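Local atomic coordinates of SusD superfamily protein (Parabacteroides distasonis, PDB entry 3OTN), a protein that probably binds carbohydrates or related nutrients at the bacterial outer membrane. Residues Ser109-Asn112 with Gly113-Glu117; Lys29-Val32 with Phe33-Thr37; Trp411-Arg414 with Tyr415-Leu418. All blocks are in the same frame, centred on the assembly; numbering follows the deposited sequence. Where two conformers were deposited one is given.

Contact 1: Ser109-Asn112 with Gly113-Glu117; sequences SLVN and GYMAE
L110 with Y114 and V111 with M115 are neighbours one turn apart, packed along the first turns of helix 108-133. Four successive i to i+4 backbone bonds carry the turn, from G113 N to S109 O through A116 N to N112 O. The M115 N bond to V111 O, 2.9 Å long, is the shortest of the four.

L110 lies alongside Y114, both pointing the same way. With L110 CG set anti to the backbone N (chi1 -175°), the branch runs alongside the ring: L110 CG is 3.8 Å from Y114 CE2, and L110 CD1 reaches Y114 OH at 3.8 Å. L110 O takes the Y114 N-H and also lies over one face of the Y114 ring, 3.4 Å from Y114 CG and displaced toward the rim. One carbonyl oxygen thus serves both the backbone and the aromatic group. This pair turns toward helix 15-25, where both residues touch K16.

Selenomethionine M115 bends at chi3 (-54°), which brings its CE to 3.8 Å from V111 CG1. M115 was modelled in two conformers, so this touch is doubtful. M115 also packs on L97 and L100 of helix 79-100. On a further side S109 OG and N112 OD1 are hydrogen-bonded to D175. Different flanks of one helix thus meet different neighbours, an arrangement consistent with the TPR-like helical packing of the SusD family.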
# COMPACT_ATOMS: atom_id res chain seq x y z
N SER A 109 19.91 16.49 18.95
CA SER A 109 19.23 15.21 18.96
C SER A 109 17.78 15.33 18.45
O SER A 109 17.34 14.53 17.66
CB SER A 109 19.27 14.55 20.36
OG SER A 109 18.57 13.30 20.33
N LEU A 110 17.06 16.34 18.93
CA LEU A 110 15.68 16.58 18.54
C LEU A 110 15.59 16.93 17.05
O LEU A 110 14.77 16.36 16.31
CB LEU A 110 15.12 17.73 19.39
CG LEU A 110 13.66 18.11 19.26
CD1 LEU A 110 12.79 16.95 19.76
CD2 LEU A 110 13.44 19.40 20.09
N VAL A 111 16.47 17.84 16.60
CA VAL A 111 16.54 18.19 15.15
C VAL A 111 16.94 16.99 14.27
O VAL A 111 16.33 16.76 13.21
CB VAL A 111 17.40 19.44 14.89
CG1 VAL A 111 17.52 19.77 13.32
CG2 VAL A 111 16.79 20.63 15.62
N ASN A 112 17.91 16.19 14.71
CA ASN A 112 18.32 14.96 13.99
C ASN A 112 17.14 14.00 13.77
O ASN A 112 16.95 13.46 12.67
CB ASN A 112 19.44 14.27 14.78
CG ASN A 112 19.93 12.96 14.14
OD1 ASN A 112 19.31 11.91 14.29
ND2 ASN A 112 21.08 13.03 13.47
N GLY A 113 16.33 13.79 14.80
CA GLY A 113 15.12 12.96 14.70
C GLY A 113 14.14 13.47 13.69
O GLY A 113 13.64 12.73 12.83
N TYR A 114 13.89 14.77 13.76
CA TYR A 114 12.97 15.42 12.88
C TYR A 114 13.40 15.28 11.42
O TYR A 114 12.59 14.99 10.57
CB TYR A 114 12.83 16.89 13.25
CG TYR A 114 12.02 17.21 14.50
CD1 TYR A 114 11.11 16.30 15.06
CD2 TYR A 114 12.14 18.47 15.10
CE1 TYR A 114 10.37 16.62 16.20
CE2 TYR A 114 11.40 18.81 16.25
CZ TYR A 114 10.50 17.88 16.77
OH TYR A 114 9.77 18.21 17.88
N MSE A 115 14.70 15.47 11.15
CA MSE A 115 15.20 15.39 9.79
C MSE A 115 15.12 13.93 9.30
O MSE A 115 14.83 13.70 8.12
CB MSE A 115 16.61 15.98 9.68
CG MSE A 115 16.64 17.51 9.88
SE MSE A 115 18.46 18.31 9.83
CE MSE A 115 19.28 17.18 11.17
N ALA A 116 15.31 12.97 10.21
CA ALA A 116 15.12 11.55 9.88
C ALA A 116 13.67 11.26 9.43
O ALA A 116 13.43 10.45 8.53
CB ALA A 116 15.53 10.64 11.07
N GLU A 117 12.70 11.89 10.07
CA GLU A 117 11.29 11.67 9.72
C GLU A 117 11.05 12.16 8.27
O GLU A 117 10.35 11.53 7.49
CB GLU A 117 10.35 12.39 10.69
CG GLU A 117 10.41 11.90 12.15
CD GLU A 117 9.49 12.66 13.09
OE1 GLU A 117 8.34 12.96 12.73
OE2 GLU A 117 9.94 12.97 14.21

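Contact 2: Lys29-Val32 with Phe33-Thr37; sequences KNTV and FNKMT
Around K29 to F33 the backbone winds as a 3-10 turn, with F33 N bonded to N30 O at 3.2 Å and N34 N to T31 O at 3.1 Å.

The F33 ring is the centre of the side-chain contact. V32 CG1 sits over one face in a CH-pi contact, 3.9 Å from the F33 ring centroid and offset toward the rim. The N30 amide lies by the ring with their planes 59° apart, N30 OD1 3.9 Å from F33 CE2, while N30 ND2 is bonded to Y251. L124 and Y128 of helix 108-133 also meet the ring. Replacing F33 by an alanine is likely to open a gap between V32 CG1 and that helix and to leave the N30 amide without the ring beside it.

Beyond the turn the K35 chain folds back: K35 CB points toward the turn, 3.2 Å from T31 O, and chi1 of 69° keeps K35 CG near that oxygen too, at 3.4 Å. Its NZ goes on to a salt bridge with D85. V32 O and K35 N both bond T44 OG1, and the turn delivers the chain into 36-37, the first strand of a small antiparallel beta hairpin with 42-43.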
# COMPACT_ATOMS: atom_id res chain seq x y z
N LYS A 29 0.95 15.26 2.83
CA LYS A 29 0.58 14.61 1.57
C LYS A 29 0.54 13.08 1.68
O LYS A 29 0.35 12.40 0.67
CB LYS A 29 1.42 15.15 0.40
CG LYS A 29 0.99 16.58 -0.03
CD LYS A 29 -0.36 16.52 -0.75
CE LYS A 29 -0.80 17.82 -1.31
NZ LYS A 29 -1.02 18.75 -0.26
N ASN A 30 0.64 12.54 2.90
CA ASN A 30 0.24 11.14 3.16
C ASN A 30 -1.24 10.81 2.82
O ASN A 30 -1.62 9.63 2.76
CB ASN A 30 0.51 10.74 4.63
CG ASN A 30 1.99 10.54 4.95
OD1 ASN A 30 2.91 11.06 4.27
ND2 ASN A 30 2.23 9.82 6.04
N THR A 31 -2.06 11.84 2.65
CA THR A 31 -3.39 11.71 2.12
C THR A 31 -3.40 10.95 0.81
O THR A 31 -4.32 10.19 0.55
CB THR A 31 -4.06 13.07 1.90
OG1 THR A 31 -3.21 13.84 1.04
CG2 THR A 31 -4.29 13.79 3.24
N VAL A 32 -2.34 11.06 0.02
CA VAL A 32 -2.31 10.38 -1.30
C VAL A 32 -2.44 8.85 -1.22
O VAL A 32 -2.94 8.22 -2.17
CB VAL A 32 -1.03 10.75 -2.13
CG1 VAL A 32 0.21 10.03 -1.57
CG2 VAL A 32 -1.23 10.44 -3.59
N PHE A 33 -2.03 8.26 -0.10
CA PHE A 33 -2.03 6.79 0.05
C PHE A 33 -3.46 6.26 0.25
O PHE A 33 -3.68 5.04 0.12
CB PHE A 33 -1.08 6.32 1.16
CG PHE A 33 0.33 6.84 1.01
CD1 PHE A 33 1.03 6.64 -0.18
CD2 PHE A 33 0.96 7.52 2.04
CE1 PHE A 33 2.31 7.16 -0.36
CE2 PHE A 33 2.24 8.05 1.87
CZ PHE A 33 2.90 7.88 0.66
N ASN A 34 -4.39 7.14 0.61
CA ASN A 34 -5.83 6.79 0.66
C ASN A 34 -6.60 8.07 0.75
O ASN A 34 -6.70 8.69 1.81
CB ASN A 34 -6.13 5.87 1.86
CG ASN A 34 -7.56 5.39 1.89
OD1 ASN A 34 -8.48 6.10 1.55
ND2 ASN A 34 -7.75 4.14 2.36
N LYS A 35 -7.11 8.52 -0.39
CA LYS A 35 -7.98 9.65 -0.39
C LYS A 35 -8.98 9.55 -1.53
O LYS A 35 -8.70 8.94 -2.58
CB LYS A 35 -7.19 10.97 -0.52
CG LYS A 35 -6.51 11.21 -1.86
CD LYS A 35 -5.96 12.64 -1.96
CE LYS A 35 -6.09 13.21 -3.35
NZ LYS A 35 -5.45 14.57 -3.50
N MSE A 36 -10.10 10.23 -1.34
CA MSE A 36 -11.15 10.29 -2.34
C MSE A 36 -10.73 11.24 -3.45
O MSE A 36 -10.11 12.29 -3.19
CB MSE A 36 -12.45 10.75 -1.74
CG MSE A 36 -13.00 9.86 -0.63
SE MSE A 36 -13.24 7.95 -0.97
CE MSE A 36 -14.52 8.09 -2.50
N THR A 37 -11.05 10.85 -4.68
CA THR A 37 -10.70 11.60 -5.89
C THR A 37 -11.99 11.94 -6.70
O THR A 37 -13.08 11.47 -6.37
CB THR A 37 -9.64 10.83 -6.74
OG1 THR A 37 -10.14 9.54 -7.08
CG2 THR A 37 -8.31 10.68 -5.99

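Contact 3: Trp411-Arg414 with Tyr415-Leu418; sequences WDQR and YFDL
R414, Y415 and F416 are the most heavily covered residues in this part of helix 403-418, an alpha-helix in the RagB/SusD region of the chain. The turn is closed by i to i+4 bonds such as F416 N to D412 O at 2.8 Å.

R414 crosses L418 obliquely. Its chain bends at chi3 (69°), which lays the guanidinium against L418 CD1; that methyl stands over one face, 3.9 Å from R414 CZ and offset toward the rim. R414 NE makes a salt bridge to D427 and R414 NH1 another to D362, so two carboxylates probably fix the rotation of the flat group while leucine packs on it.

Y415 presents its ring edge to the preceding turn, with CD1 3.3 Å from W411 O and that oxygen near the ring plane. The ring also packs on M424 and M428 of helix 424-431.

F416 runs side by side with D412: F416 CE2 touches D412 CB at 3.9 Å, and the carboxylate is turned 59° from the ring. D412 OD1 is in a salt bridge with R435 NE and a hydrogen bond with Y442 OH. Q413 NE2 comes up at the edge of the F416 ring, while being hydrogen-bonded to E409.

L418 N meets R414 O at 3.0 Å from above the carbonyl plane, 42° out of it.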
# COMPACT_ATOMS: atom_id res chain seq x y z
N TRP A 411 4.82 -16.22 -1.48
CA TRP A 411 4.00 -15.45 -2.41
C TRP A 411 2.51 -15.73 -2.16
O TRP A 411 1.72 -14.78 -2.06
CB TRP A 411 4.34 -15.75 -3.85
CG TRP A 411 5.65 -15.20 -4.33
CD1 TRP A 411 6.44 -14.23 -3.72
CD2 TRP A 411 6.31 -15.56 -5.53
NE1 TRP A 411 7.55 -13.99 -4.49
CE2 TRP A 411 7.51 -14.79 -5.59
CE3 TRP A 411 6.04 -16.47 -6.55
CZ2 TRP A 411 8.40 -14.89 -6.67
CZ3 TRP A 411 6.94 -16.57 -7.63
CH2 TRP A 411 8.10 -15.79 -7.66
N ASP A 412 2.14 -17.01 -2.02
CA ASP A 412 0.74 -17.36 -1.77
C ASP A 412 0.20 -16.61 -0.55
O ASP A 412 -0.89 -15.98 -0.60
CB ASP A 412 0.55 -18.86 -1.57
CG ASP A 412 0.41 -19.65 -2.89
OD1 ASP A 412 0.58 -19.11 -4.02
OD2 ASP A 412 0.14 -20.86 -2.78
N GLN A 413 0.94 -16.67 0.56
CA GLN A 413 0.48 -16.00 1.76
C GLN A 413 0.45 -14.48 1.61
O GLN A 413 -0.38 -13.84 2.24
CB GLN A 413 1.26 -16.45 3.01
CG GLN A 413 1.13 -17.94 3.30
CD GLN A 413 -0.30 -18.42 3.29
OE1 GLN A 413 -1.19 -17.72 3.76
NE2 GLN A 413 -0.54 -19.61 2.75
N ARG A 414 1.29 -13.91 0.75
CA ARG A 414 1.21 -12.51 0.44
C ARG A 414 -0.13 -12.21 -0.26
O ARG A 414 -0.80 -11.23 0.08
CB ARG A 414 2.38 -12.04 -0.41
CG ARG A 414 3.71 -12.01 0.38
CD ARG A 414 4.83 -11.37 -0.45
NE ARG A 414 4.54 -9.96 -0.62
CZ ARG A 414 4.72 -9.03 0.30
NH1 ARG A 414 5.31 -9.32 1.46
NH2 ARG A 414 4.36 -7.79 0.05
N TYR A 415 -0.49 -13.01 -1.26
CA TYR A 415 -1.75 -12.82 -1.96
C TYR A 415 -2.92 -12.99 -0.98
O TYR A 415 -3.81 -12.15 -0.89
CB TYR A 415 -1.93 -13.81 -3.11
CG TYR A 415 -1.29 -13.39 -4.43
CD1 TYR A 415 0.10 -13.34 -4.58
CD2 TYR A 415 -2.07 -13.11 -5.55
CE1 TYR A 415 0.70 -13.02 -5.81
CE2 TYR A 415 -1.49 -12.78 -6.76
CZ TYR A 415 -0.13 -12.75 -6.90
OH TYR A 415 0.40 -12.40 -8.10
N PHE A 416 -2.90 -14.09 -0.24
CA PHE A 416 -4.03 -14.45 0.60
C PHE A 416 -4.19 -13.59 1.83
O PHE A 416 -5.34 -13.27 2.19
CB PHE A 416 -4.00 -15.92 0.98
CG PHE A 416 -4.09 -16.88 -0.22
CD1 PHE A 416 -5.03 -16.70 -1.24
CD2 PHE A 416 -3.26 -17.98 -0.29
CE1 PHE A 416 -5.11 -17.61 -2.32
CE2 PHE A 416 -3.33 -18.88 -1.36
CZ PHE A 416 -4.26 -18.69 -2.36
N ASP A 417 -3.09 -13.24 2.49
CA ASP A 417 -3.14 -12.49 3.75
C ASP A 417 -3.17 -10.99 3.55
O ASP A 417 -3.83 -10.27 4.32
CB ASP A 417 -1.96 -12.85 4.67
CG ASP A 417 -2.38 -13.07 6.10
OD1 ASP A 417 -3.23 -13.96 6.28
OD2 ASP A 417 -1.91 -12.34 7.02
N LEU A 418 -2.45 -10.51 2.53
CA LEU A 418 -2.38 -9.07 2.26
C LEU A 418 -3.30 -8.56 1.13
O LEU A 418 -3.13 -7.44 0.65
CB LEU A 418 -0.92 -8.68 1.97
CG LEU A 418 0.10 -9.25 2.99
CD1 LEU A 418 1.51 -8.87 2.55
CD2 LEU A 418 -0.21 -8.71 4.39

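How the contacts relate
Contacts 2 and 3 are buried, with centres about 11 and 14 Å from the centre of the chain and on opposite sides of it; contact 1, at about 25 Å, is only partly buried. Contacts 1 and 2 lie in the N-terminal starch-binding region and are related through helix 108-133, without touching: it carries contact 1 near its start and packs on F33 farther along. Contact 3 lies in the RagB/SusD region, about 22 Å from contact 1 between nearest atoms. The chemistry differs accordingly: largely apolar helix packing in contact 1, a ring, an amide and one lysine bridged to D85 in contact 2, and in contact 3 rings and leucine beside charged groups whose several salt-bridge partners lie outside 411-418.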